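Long-range contacts in lactaldehyde dehydrogenase (Escherichia coli BL21, PDB 2OPX), which catalyses the irreversible NAD-dependent oxidation of lactaldehyde to lactate, and also oxidises glycolaldehyde, in the breakdown of fucose and rhamnose: residues A30-I35 with E359-Y364; F154-I159 with P182-A187; R350-G355 with P367-D372. All coordinates share one frame; numbering follows the deposited sequence.

Interaction 1: A30-I35 with E359-Y364. With DXC ((3alpha,5beta,12alpha)-3,12-dihydroxycholan-24-oic acid), chain C.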
loop_
_atom_site.group_PDB
_atom_site.type_symbol
_atom_site.label_atom_id
_atom_site.label_comp_id
_atom_site.label_asym_id
_atom_site.label_seq_id
_atom_site.Cartn_x
_atom_site.Cartn_y
_atom_site.Cartn_z
ATOM N N ALA A 30 -8.269 -4.820 46.221
ATOM C CA ALA A 30 -9.556 -5.135 46.828
ATOM C C ALA A 30 -9.450 -5.464 48.315
ATOM O O ALA A 30 -10.367 -5.170 49.089
ATOM C CB ALA A 30 -10.211 -6.302 46.092
ATOM N N THR A 31 -8.331 -6.063 48.712
ATOM C CA THR A 31 -8.143 -6.471 50.100
ATOM C C THR A 31 -6.997 -5.785 50.820
ATOM O O THR A 31 -6.867 -5.906 52.038
ATOM C CB THR A 31 -7.899 -7.975 50.184
ATOM O OG1 THR A 31 -6.632 -8.277 49.586
ATOM C CG2 THR A 31 -8.993 -8.730 49.440
ATOM N N GLU A 32 -6.167 -5.072 50.068
ATOM C CA GLU A 32 -5.019 -4.369 50.630
ATOM C C GLU A 32 -3.959 -5.304 51.192
ATOM O O GLU A 32 -3.055 -4.876 51.904
ATOM C CB GLU A 32 -5.466 -3.385 51.706
ATOM C CG GLU A 32 -6.142 -2.163 51.141
ATOM C CD GLU A 32 -6.661 -1.253 52.217
ATOM O OE1 GLU A 32 -5.860 -0.861 53.094
ATOM O OE2 GLU A 32 -7.869 -0.932 52.183
ATOM N N ALA A 33 -4.070 -6.583 50.862
ATOM C CA ALA A 33 -3.098 -7.555 51.322
ATOM C C ALA A 33 -1.918 -7.579 50.353
ATOM O O ALA A 33 -2.069 -7.309 49.154
ATOM C CB ALA A 33 -3.735 -8.931 51.402
ATOM N N VAL A 34 -0.739 -7.885 50.883
ATOM C CA VAL A 34 0.454 -7.967 50.062
ATOM C C VAL A 34 0.443 -9.345 49.417
ATOM O O VAL A 34 0.490 -10.362 50.109
ATOM C CB VAL A 34 1.725 -7.807 50.908
ATOM C CG1 VAL A 34 2.952 -7.984 50.037
ATOM C CG2 VAL A 34 1.735 -6.433 51.564
ATOM N N ILE A 35 0.359 -9.373 48.094
ATOM C CA ILE A 35 0.326 -10.634 47.369
ATOM C C ILE A 35 1.706 -11.076 46.915
ATOM O O ILE A 35 1.962 -12.267 46.756
ATOM C CB ILE A 35 -0.626 -10.542 46.163
ATOM C CG1 ILE A 35 -0.564 -9.150 45.543
ATOM C CG2 ILE A 35 -2.047 -10.824 46.612
ATOM C CD1 ILE A 35 -1.701 -8.864 44.580
ATOM N N GLU A 359 -15.500 4.148 52.378
ATOM C CA GLU A 359 -14.457 4.204 53.387
ATOM C C GLU A 359 -14.287 2.828 54.007
ATOM O O GLU A 359 -15.124 2.383 54.791
ATOM C CB GLU A 359 -14.825 5.211 54.470
ATOM C CG GLU A 359 -14.991 6.630 53.969
ATOM C CD GLU A 359 -15.395 7.580 55.079
ATOM O OE1 GLU A 359 -14.663 7.656 56.094
ATOM O OE2 GLU A 359 -16.444 8.246 54.937
ATOM N N GLY A 360 -13.206 2.154 53.648
ATOM C CA GLY A 360 -12.959 0.832 54.185
ATOM C C GLY A 360 -11.890 0.092 53.409
ATOM O O GLY A 360 -11.268 0.647 52.508
ATOM N N LYS A 361 -11.678 -1.166 53.770
ATOM C CA LYS A 361 -10.687 -2.016 53.124
ATOM C C LYS A 361 -10.907 -2.024 51.608
ATOM O O LYS A 361 -11.986 -2.370 51.125
ATOM C CB LYS A 361 -10.800 -3.439 53.677
ATOM C CG LYS A 361 -9.716 -4.398 53.214
ATOM C CD LYS A 361 -10.150 -5.845 53.432
ATOM C CE LYS A 361 -11.417 -6.149 52.633
ATOM N NZ LYS A 361 -11.819 -7.581 52.711
ATOM N N GLY A 362 -9.879 -1.640 50.862
ATOM C CA GLY A 362 -10.006 -1.606 49.419
ATOM C C GLY A 362 -10.187 -0.188 48.920
ATOM O O GLY A 362 -10.338 0.742 49.716
ATOM N N TYR A 363 -10.170 -0.013 47.603
ATOM C CA TYR A 363 -10.326 1.313 47.025
ATOM C C TYR A 363 -11.464 1.305 46.038
ATOM O O TYR A 363 -11.258 1.261 44.829
ATOM C CB TYR A 363 -9.028 1.742 46.349
ATOM C CG TYR A 363 -7.839 1.475 47.226
ATOM C CD1 TYR A 363 -6.951 0.446 46.929
ATOM C CD2 TYR A 363 -7.646 2.197 48.400
ATOM C CE1 TYR A 363 -5.901 0.135 47.783
ATOM C CE2 TYR A 363 -6.602 1.898 49.260
ATOM C CZ TYR A 363 -5.733 0.864 48.949
ATOM O OH TYR A 363 -4.696 0.555 49.802
ATOM N N TYR A 364 -12.674 1.353 46.577
ATOM C CA TYR A 364 -13.868 1.331 45.760
ATOM C C TYR A 364 -14.463 2.703 45.577
ATOM O O TYR A 364 -14.435 3.534 46.485
ATOM C CB TYR A 364 -14.910 0.417 46.397
ATOM C CG TYR A 364 -14.494 -1.025 46.424
ATOM C CD1 TYR A 364 -14.631 -1.828 45.290
ATOM C CD2 TYR A 364 -13.935 -1.586 47.573
ATOM C CE1 TYR A 364 -14.222 -3.162 45.296
ATOM C CE2 TYR A 364 -13.523 -2.918 47.589
ATOM C CZ TYR A 364 -13.671 -3.698 46.448
ATOM O OH TYR A 364 -13.279 -5.017 46.462
HETATM C C1 DXC C . -18.809 -5.923 47.490
HETATM C C2 DXC C . -19.745 -5.196 48.487
HETATM C C3 DXC C . -19.381 -3.685 48.593
HETATM C C4 DXC C . -17.854 -3.464 48.973
HETATM C C5 DXC C . -16.942 -4.264 48.013
HETATM C C6 DXC C . -17.329 -5.765 47.914
HETATM C C7 DXC C . -20.325 -2.954 49.583
HETATM C C8 DXC C . -20.013 -3.268 51.059
HETATM C C9 DXC C . -18.542 -3.003 51.445
HETATM C C10 DXC C . -17.576 -3.803 50.500
HETATM C C11 DXC C . -18.218 -3.359 52.926
HETATM C C12 DXC C . -16.727 -3.087 53.353
HETATM C C13 DXC C . -15.811 -3.916 52.392
HETATM C C14 DXC C . -16.086 -3.584 50.897
HETATM C C15 DXC C . -19.023 -2.742 54.054
HETATM C C16 DXC C . -18.292 -3.290 55.266
HETATM C C17 DXC C . -16.808 -3.583 54.882
HETATM C C18 DXC C . -17.502 -1.998 48.637
HETATM C C19 DXC C . -15.827 -3.049 56.026
HETATM O O1 DXC C . -16.025 -5.327 52.562
HETATM O O2 DXC C . -19.155 -7.317 47.417
HETATM C C20 DXC C . -16.400 -1.559 53.131
HETATM C C21 DXC C . -14.332 -3.330 55.757
HETATM C C22 DXC C . -13.384 -3.025 56.967
HETATM C C23 DXC C . -13.982 -3.339 58.368
HETATM O O3 DXC C . -13.902 -4.515 58.823
HETATM O O4 DXC C . -14.541 -2.404 59.021
HETATM C C24 DXC C . -16.031 -1.547 56.313
HETATM O O HOH W 1 -13.099 -6.309 49.271
HETATM O O HOH W 2 -8.832 1.618 52.132
#

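Interaction 2: F154-I159 with P182-A187. With DXC ((3alpha,5beta,12alpha)-3,12-dihydroxycholan-24-oic acid), chain B.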
loop_
_atom_site.group_PDB
_atom_site.type_symbol
_atom_site.label_atom_id
_atom_site.label_comp_id
_atom_site.label_asym_id
_atom_site.label_seq_id
_atom_site.Cartn_x
_atom_site.Cartn_y
_atom_site.Cartn_z
ATOM N N PHE A 154 -4.271 -2.598 31.950
ATOM C CA PHE A 154 -4.316 -3.792 31.099
ATOM C C PHE A 154 -2.869 -4.251 30.947
ATOM O O PHE A 154 -2.345 -4.363 29.839
ATOM C CB PHE A 154 -4.934 -3.490 29.738
ATOM C CG PHE A 154 -6.426 -3.364 29.776
ATOM C CD1 PHE A 154 -7.035 -2.118 29.944
ATOM C CD2 PHE A 154 -7.230 -4.496 29.687
ATOM C CE1 PHE A 154 -8.419 -2.007 30.025
ATOM C CE2 PHE A 154 -8.612 -4.396 29.767
ATOM C CZ PHE A 154 -9.210 -3.147 29.936
ATOM N N PRO A 155 -2.223 -4.557 32.082
ATOM C CA PRO A 155 -0.833 -4.998 32.213
ATOM C C PRO A 155 -0.445 -6.187 31.360
ATOM O O PRO A 155 0.639 -6.212 30.783
ATOM C CB PRO A 155 -0.714 -5.298 33.700
ATOM C CG PRO A 155 -2.045 -5.893 33.996
ATOM C CD PRO A 155 -2.979 -4.921 33.299
ATOM N N PHE A 156 -1.322 -7.176 31.278
ATOM C CA PHE A 156 -0.992 -8.349 30.500
ATOM C C PHE A 156 -1.038 -8.064 29.004
ATOM O O PHE A 156 -0.071 -8.324 28.290
ATOM C CB PHE A 156 -1.930 -9.502 30.837
ATOM C CG PHE A 156 -1.380 -10.842 30.460
ATOM C CD1 PHE A 156 -0.238 -11.334 31.084
ATOM C CD2 PHE A 156 -1.975 -11.599 29.460
ATOM C CE1 PHE A 156 0.303 -12.557 30.716
ATOM C CE2 PHE A 156 -1.436 -12.831 29.085
ATOM C CZ PHE A 156 -0.297 -13.305 29.713
ATOM N N PHE A 157 -2.158 -7.529 28.532
ATOM C CA PHE A 157 -2.300 -7.221 27.116
ATOM C C PHE A 157 -1.186 -6.314 26.613
ATOM O O PHE A 157 -0.624 -6.538 25.540
ATOM C CB PHE A 157 -3.644 -6.549 26.849
ATOM C CG PHE A 157 -3.744 -5.906 25.490
ATOM C CD1 PHE A 157 -3.356 -6.598 24.343
ATOM C CD2 PHE A 157 -4.256 -4.621 25.353
ATOM C CE1 PHE A 157 -3.479 -6.021 23.075
ATOM C CE2 PHE A 157 -4.383 -4.036 24.097
ATOM C CZ PHE A 157 -3.995 -4.738 22.954
ATOM N N LEU A 158 -0.867 -5.288 27.386
ATOM C CA LEU A 158 0.158 -4.367 26.960
ATOM C C LEU A 158 1.538 -4.965 26.846
ATOM O O LEU A 158 2.409 -4.384 26.199
ATOM C CB LEU A 158 0.178 -3.131 27.846
ATOM C CG LEU A 158 -0.556 -2.069 27.029
ATOM C CD1 LEU A 158 -2.054 -2.181 27.296
ATOM C CD2 LEU A 158 -0.023 -0.697 27.361
ATOM N N ILE A 159 1.754 -6.116 27.469
ATOM C CA ILE A 159 3.049 -6.755 27.331
ATOM C C ILE A 159 3.087 -7.134 25.852
ATOM O O ILE A 159 4.028 -6.807 25.131
ATOM C CB ILE A 159 3.150 -8.030 28.188
ATOM C CG1 ILE A 159 3.024 -7.664 29.665
ATOM C CG2 ILE A 159 4.484 -8.737 27.929
ATOM C CD1 ILE A 159 3.034 -8.853 30.590
ATOM N N PRO A 182 2.914 -6.394 38.489
ATOM C CA PRO A 182 3.995 -7.143 37.840
ATOM C C PRO A 182 3.794 -8.657 37.735
ATOM O O PRO A 182 4.374 -9.301 36.860
ATOM C CB PRO A 182 5.189 -6.801 38.710
ATOM C CG PRO A 182 4.569 -6.855 40.077
ATOM C CD PRO A 182 3.250 -6.120 39.899
ATOM N N ASN A 183 2.974 -9.223 38.614
ATOM C CA ASN A 183 2.758 -10.667 38.627
ATOM C C ASN A 183 2.403 -11.314 37.293
ATOM O O ASN A 183 2.936 -12.378 36.958
ATOM C CB ASN A 183 1.708 -11.036 39.678
ATOM C CG ASN A 183 2.099 -10.574 41.068
ATOM O OD1 ASN A 183 3.281 -10.508 41.403
ATOM N ND2 ASN A 183 1.108 -10.257 41.886
ATOM N N ASN A 184 1.510 -10.690 36.534
ATOM C CA ASN A 184 1.119 -11.251 35.246
ATOM C C ASN A 184 2.307 -11.204 34.287
ATOM O O ASN A 184 2.446 -12.059 33.416
ATOM C CB ASN A 184 -0.053 -10.467 34.670
ATOM C CG ASN A 184 0.288 -9.026 34.424
ATOM O OD1 ASN A 184 0.690 -8.652 33.321
ATOM N ND2 ASN A 184 0.155 -8.202 35.463
ATOM N N ALA A 185 3.161 -10.199 34.461
ATOM C CA ALA A 185 4.345 -10.040 33.631
ATOM C C ALA A 185 5.340 -11.149 33.981
ATOM O O ALA A 185 5.960 -11.746 33.100
ATOM C CB ALA A 185 4.966 -8.669 33.869
ATOM N N ILE A 186 5.491 -11.422 35.272
ATOM C CA ILE A 186 6.391 -12.483 35.701
ATOM C C ILE A 186 5.932 -13.788 35.055
ATOM O O ILE A 186 6.749 -14.578 34.581
ATOM C CB ILE A 186 6.374 -12.653 37.232
ATOM C CG1 ILE A 186 7.026 -11.439 37.893
ATOM C CG2 ILE A 186 7.101 -13.927 37.628
ATOM C CD1 ILE A 186 8.469 -11.270 37.541
ATOM N N ALA A 187 4.618 -14.001 35.035
ATOM C CA ALA A 187 4.042 -15.204 34.446
ATOM C C ALA A 187 4.306 -15.249 32.946
ATOM O O ALA A 187 4.531 -16.315 32.380
ATOM C CB ALA A 187 2.550 -15.250 34.709
HETATM C C1 DXC B . -8.872 -2.082 25.493
HETATM C C2 DXC B . -10.078 -2.751 26.188
HETATM C C3 DXC B . -9.785 -4.248 26.483
HETATM C C4 DXC B . -9.372 -5.048 25.179
HETATM C C5 DXC B . -8.223 -4.311 24.447
HETATM C C6 DXC B . -8.521 -2.815 24.181
HETATM C C7 DXC B . -10.981 -4.919 27.201
HETATM C C8 DXC B . -12.166 -5.228 26.277
HETATM C C9 DXC B . -11.782 -6.056 25.038
HETATM C C10 DXC B . -10.637 -5.337 24.239
HETATM C C11 DXC B . -12.982 -6.336 24.092
HETATM C C12 DXC B . -12.638 -7.191 22.821
HETATM C C13 DXC B . -11.513 -6.416 22.051
HETATM C C14 DXC B . -10.268 -6.132 22.956
HETATM C C15 DXC B . -14.222 -7.009 24.644
HETATM C C16 DXC B . -15.043 -7.238 23.387
HETATM C C17 DXC B . -14.100 -7.219 22.155
HETATM C C18 DXC B . -8.684 -6.345 25.652
HETATM C C19 DXC B . -14.574 -8.304 21.084
HETATM O O1 DXC B . -11.997 -5.148 21.579
HETATM O O2 DXC B . -9.164 -0.706 25.222
HETATM C C20 DXC B . -12.060 -8.588 23.269
HETATM C C21 DXC B . -13.699 -8.330 19.819
HETATM C C22 DXC B . -14.472 -7.920 18.538
HETATM C C23 DXC B . -15.780 -8.718 18.318
HETATM O O3 DXC B . -16.879 -8.229 18.717
HETATM O O4 DXC B . -15.717 -9.847 17.751
HETATM C C24 DXC B . -14.743 -9.728 21.673
#

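Interaction 3: R350-G355 with P367-D372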
loop_
_atom_site.group_PDB
_atom_site.type_symbol
_atom_site.label_atom_id
_atom_site.label_comp_id
_atom_site.label_asym_id
_atom_site.label_seq_id
_atom_site.Cartn_x
_atom_site.Cartn_y
_atom_site.Cartn_z
ATOM N N ARG A 350 -23.384 19.019 39.783
ATOM C CA ARG A 350 -24.379 18.375 40.624
ATOM C C ARG A 350 -24.165 16.869 40.643
ATOM O O ARG A 350 -24.078 16.234 39.592
ATOM C CB ARG A 350 -25.774 18.708 40.090
ATOM C CG ARG A 350 -26.916 17.959 40.739
ATOM C CD ARG A 350 -28.214 18.747 40.601
ATOM N NE ARG A 350 -28.674 18.877 39.219
ATOM C CZ ARG A 350 -29.285 17.909 38.543
ATOM N NH1 ARG A 350 -29.506 16.738 39.125
ATOM N NH2 ARG A 350 -29.689 18.116 37.296
ATOM N N VAL A 351 -24.076 16.297 41.839
ATOM C CA VAL A 351 -23.878 14.861 41.962
ATOM C C VAL A 351 -25.221 14.149 41.974
ATOM O O VAL A 351 -25.928 14.170 42.974
ATOM C CB VAL A 351 -23.124 14.506 43.260
ATOM C CG1 VAL A 351 -22.863 13.011 43.316
ATOM C CG2 VAL A 351 -21.817 15.280 43.331
ATOM N N ALA A 352 -25.576 13.531 40.853
ATOM C CA ALA A 352 -26.834 12.806 40.767
ATOM C C ALA A 352 -26.751 11.637 41.743
ATOM O O ALA A 352 -27.396 11.657 42.787
ATOM C CB ALA A 352 -27.057 12.305 39.349
ATOM N N LEU A 353 -25.956 10.625 41.403
ATOM C CA LEU A 353 -25.768 9.465 42.272
ATOM C C LEU A 353 -24.279 9.195 42.502
ATOM O O LEU A 353 -23.428 9.724 41.784
ATOM C CB LEU A 353 -26.449 8.221 41.685
ATOM C CG LEU A 353 -26.206 7.738 40.253
ATOM C CD1 LEU A 353 -26.766 8.751 39.276
ATOM C CD2 LEU A 353 -24.730 7.498 40.006
ATOM N N GLY A 354 -23.971 8.374 43.502
ATOM C CA GLY A 354 -22.587 8.060 43.805
ATOM C C GLY A 354 -21.866 9.299 44.288
ATOM O O GLY A 354 -22.415 10.063 45.078
ATOM N N GLY A 355 -20.636 9.496 43.825
ATOM C CA GLY A 355 -19.880 10.675 44.208
ATOM C C GLY A 355 -19.211 10.630 45.565
ATOM O O GLY A 355 -18.726 11.652 46.050
ATOM N N PRO A 367 -20.231 4.161 40.843
ATOM C CA PRO A 367 -20.464 4.785 39.541
ATOM C C PRO A 367 -20.998 6.173 39.880
ATOM O O PRO A 367 -21.831 6.322 40.770
ATOM C CB PRO A 367 -21.540 3.899 38.925
ATOM C CG PRO A 367 -21.206 2.550 39.472
ATOM C CD PRO A 367 -20.871 2.837 40.922
ATOM N N THR A 368 -20.523 7.193 39.189
ATOM C CA THR A 368 -20.975 8.530 39.501
ATOM C C THR A 368 -21.422 9.303 38.278
ATOM O O THR A 368 -20.755 9.306 37.244
ATOM C CB THR A 368 -19.868 9.300 40.234
ATOM O OG1 THR A 368 -19.538 8.597 41.438
ATOM C CG2 THR A 368 -20.321 10.714 40.575
ATOM N N LEU A 369 -22.574 9.949 38.413
ATOM C CA LEU A 369 -23.146 10.746 37.344
ATOM C C LEU A 369 -23.117 12.204 37.790
ATOM O O LEU A 369 -23.654 12.551 38.842
ATOM C CB LEU A 369 -24.588 10.302 37.079
ATOM C CG LEU A 369 -25.328 10.998 35.940
ATOM C CD1 LEU A 369 -24.565 10.808 34.640
ATOM C CD2 LEU A 369 -26.722 10.417 35.813
ATOM N N LEU A 370 -22.466 13.050 37.000
ATOM C CA LEU A 370 -22.386 14.466 37.322
ATOM C C LEU A 370 -23.226 15.252 36.331
ATOM O O LEU A 370 -23.109 15.069 35.115
ATOM C CB LEU A 370 -20.931 14.945 37.287
ATOM C CG LEU A 370 -20.007 14.238 38.283
ATOM C CD1 LEU A 370 -18.631 14.896 38.284
ATOM C CD2 LEU A 370 -20.618 14.303 39.671
ATOM N N LEU A 371 -24.088 16.115 36.863
ATOM C CA LEU A 371 -24.963 16.936 36.046
ATOM C C LEU A 371 -24.743 18.411 36.324
ATOM O O LEU A 371 -23.990 18.770 37.230
ATOM C CB LEU A 371 -26.411 16.549 36.303
ATOM C CG LEU A 371 -26.657 15.109 35.861
ATOM C CD1 LEU A 371 -27.904 14.610 36.491
ATOM C CD2 LEU A 371 -26.751 15.022 34.348
ATOM N N ASP A 372 -25.405 19.262 35.542
ATOM C CA ASP A 372 -25.253 20.708 35.673
ATOM C C ASP A 372 -23.771 21.004 35.500
ATOM O O ASP A 372 -23.174 21.775 36.257
ATOM C CB ASP A 372 -25.723 21.199 37.044
ATOM C CG ASP A 372 -27.202 20.956 37.276
ATOM O OD1 ASP A 372 -27.886 20.470 36.345
ATOM O OD2 ASP A 372 -27.676 21.253 38.397
#

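Interaction 1: A30-I35 with E359-Y364
The carboxylate of Glu32 binds the loop 359-364 through backbone rather than side chain: Gly362 N donates to Glu32 OE2 at 2.5 Å, with a nearly straight N-H...O angle of 169°. OE2 receives this proton on its anti lone pair, the one turned away from the other oxygen. The extended Glu32 chain, its CG anti to the carbonyl carbon (chi1 -74°), crosses Tyr363 at about a right angle and sets CG 3.4 Å from Tyr363 OH. The carboxylate and phenol planes are 23° apart. Neither segment is regular where they meet: residues 30-33 are part of the connection between antiparallel strands 23-27 and 34-39, and residues 359-364 belong to the long loop joining strands 350-351 and 368-371 of the central sheet of the catalytic domain, as in this family. Gly362 CA faces Ala30 O, where a CB would collide with that oxygen; its backbone angles by themselves also call for glycine. Beside it, Lys361 bends at chi3, and its methylenes lie along the Thr31 backbone, CG 3.4 Å from Thr31 O. A water bridges the two segments, donating to Ala30 O at 3.0 Å and hydrogen-bonded to Tyr364 OH at 3.1 Å, while Ala30 CB packs 3.3 Å from that hydroxyl oxygen. One face of the Tyr364 ring carries a bound deoxycholate, whose C5 lies 3.6 Å above the plane, offset toward the rim.

Interaction 2: F154-I159 with P182-A187
Asn184 fills the gap between Pro155, Phe156 and Ile159, and its amide makes the tight part of this contact. Its CG lies between backbone N and carbonyl carbon (chi1 61°), which brings the amide to Pro155 and Phe156. ND2 lies against the proline ring, 3.5 Å from Pro155 CB, the side chains crossing at about a right angle. OD1 faces the first turn of helix 155-168, 3.2 Å from Phe156 N, at too poor an angle for a hydrogen bond. The Phe156 ring stands 75° from the amide plane and turns an edge to Asn184 O, 3.5 Å from Phe156 CE1. Ile159 CD1 closes the group against Ala185, 3.8 Å from Ala185 CB. There is no solvent side, all touching residues being buried; Phe154 and Phe157, leaving the backbone away from 182-187, instead line the steroid pocket, Phe154 CE2 3.5 Å from deoxycholate C3. The helix segments cross at -42° with axes 9.2 Å apart, as consecutive helices of the Rossmann-type NAD-binding domain, separated by strand 172-176; Ile159 also touches Leu150, an NAD-binding residue. The main hydrogen bond of ND2 goes to Glu93 OE2 of helix 83-94, with a weak one to Thr181 O, so a leucine here would probably leave Glu93 without this donor. The helices thus meet by van der Waals contact, part of it amide against proline, phenylalanine and isoleucine carbons.

Interaction 3: R350-G355 with P367-D372
Ala352 provides the small bump at the middle of this antiparallel pairing: its CB settles between Leu369 and Leu371, 3.8 Å from Leu371 CD1. Leu353 adds the larger bump beside it, its CG set between the backbone N and carbonyl carbon (chi1 52°). That turn carries CD1 to 3.5 Å from Leu369 CB, and the two leucines cross obliquely. At the other end Arg350 bends at chi3 (66°), with Leu371 CB over one face of its guanidinium, offset toward its rim. From there it grips Asp372 side-on, NE to OD2 at 2.7 Å and NH2 to OD1 at 3.1 Å, a salt bridge with one nitrogen on each oxygen. The planes are 68° apart, and both oxygens are met from above the carboxylate plane, although OD2 lies in the plane of the guanidinium. On the opposite face of the strands Val351 and Leu370 lie side by side, pointing the same way, with Val351 CG2 4.0 Å from Leu370 CD2. Gly354 has no CB to collide with Pro367 O, which comes close to its CA. Gly355 N donates to Thr368 OG1 at 2.8 Å, while a CB on Gly355 would meet Val351 CG1. The backbone register is that of a long-looped hairpin. Arg350 and Leu371 form a hydrogen-bonded pair, Arg350 N to Leu371 O at 2.6 Å and Leu371 N to Arg350 O at 2.7 Å. Two residues on, Ala352 N donates to Leu369 O, but the return bond, a weak one, runs from Leu369 N to Leu353 O. Strand 368-371 is flanked on its other side by the parallel strand 388-394; helix 331-347 packs on Val351 and Leu370, and helix 295-311 on Leu371.

Along the chain, residues 30-35 come first, then both segments of interaction 2, then 350-355, 359-364 and 367-372, so interaction 2 falls wholly within the span bridged by interaction 1, whereas interactions 1 and 3 interleave. The loop of interaction 1 is part of the connection between the two strands of interaction 3, yet their centres are about 24 Å apart. Interactions 1 and 2 have centres about 21 Å apart and touch where Ile35 CD1 lies 4.1 Å from Asn183 ND2. Interactions 2 and 3, with centres about 33 Å apart, belong to the NAD-binding and catalytic parts respectively, and interaction 1 ties the N-terminal strands to the catalytic part.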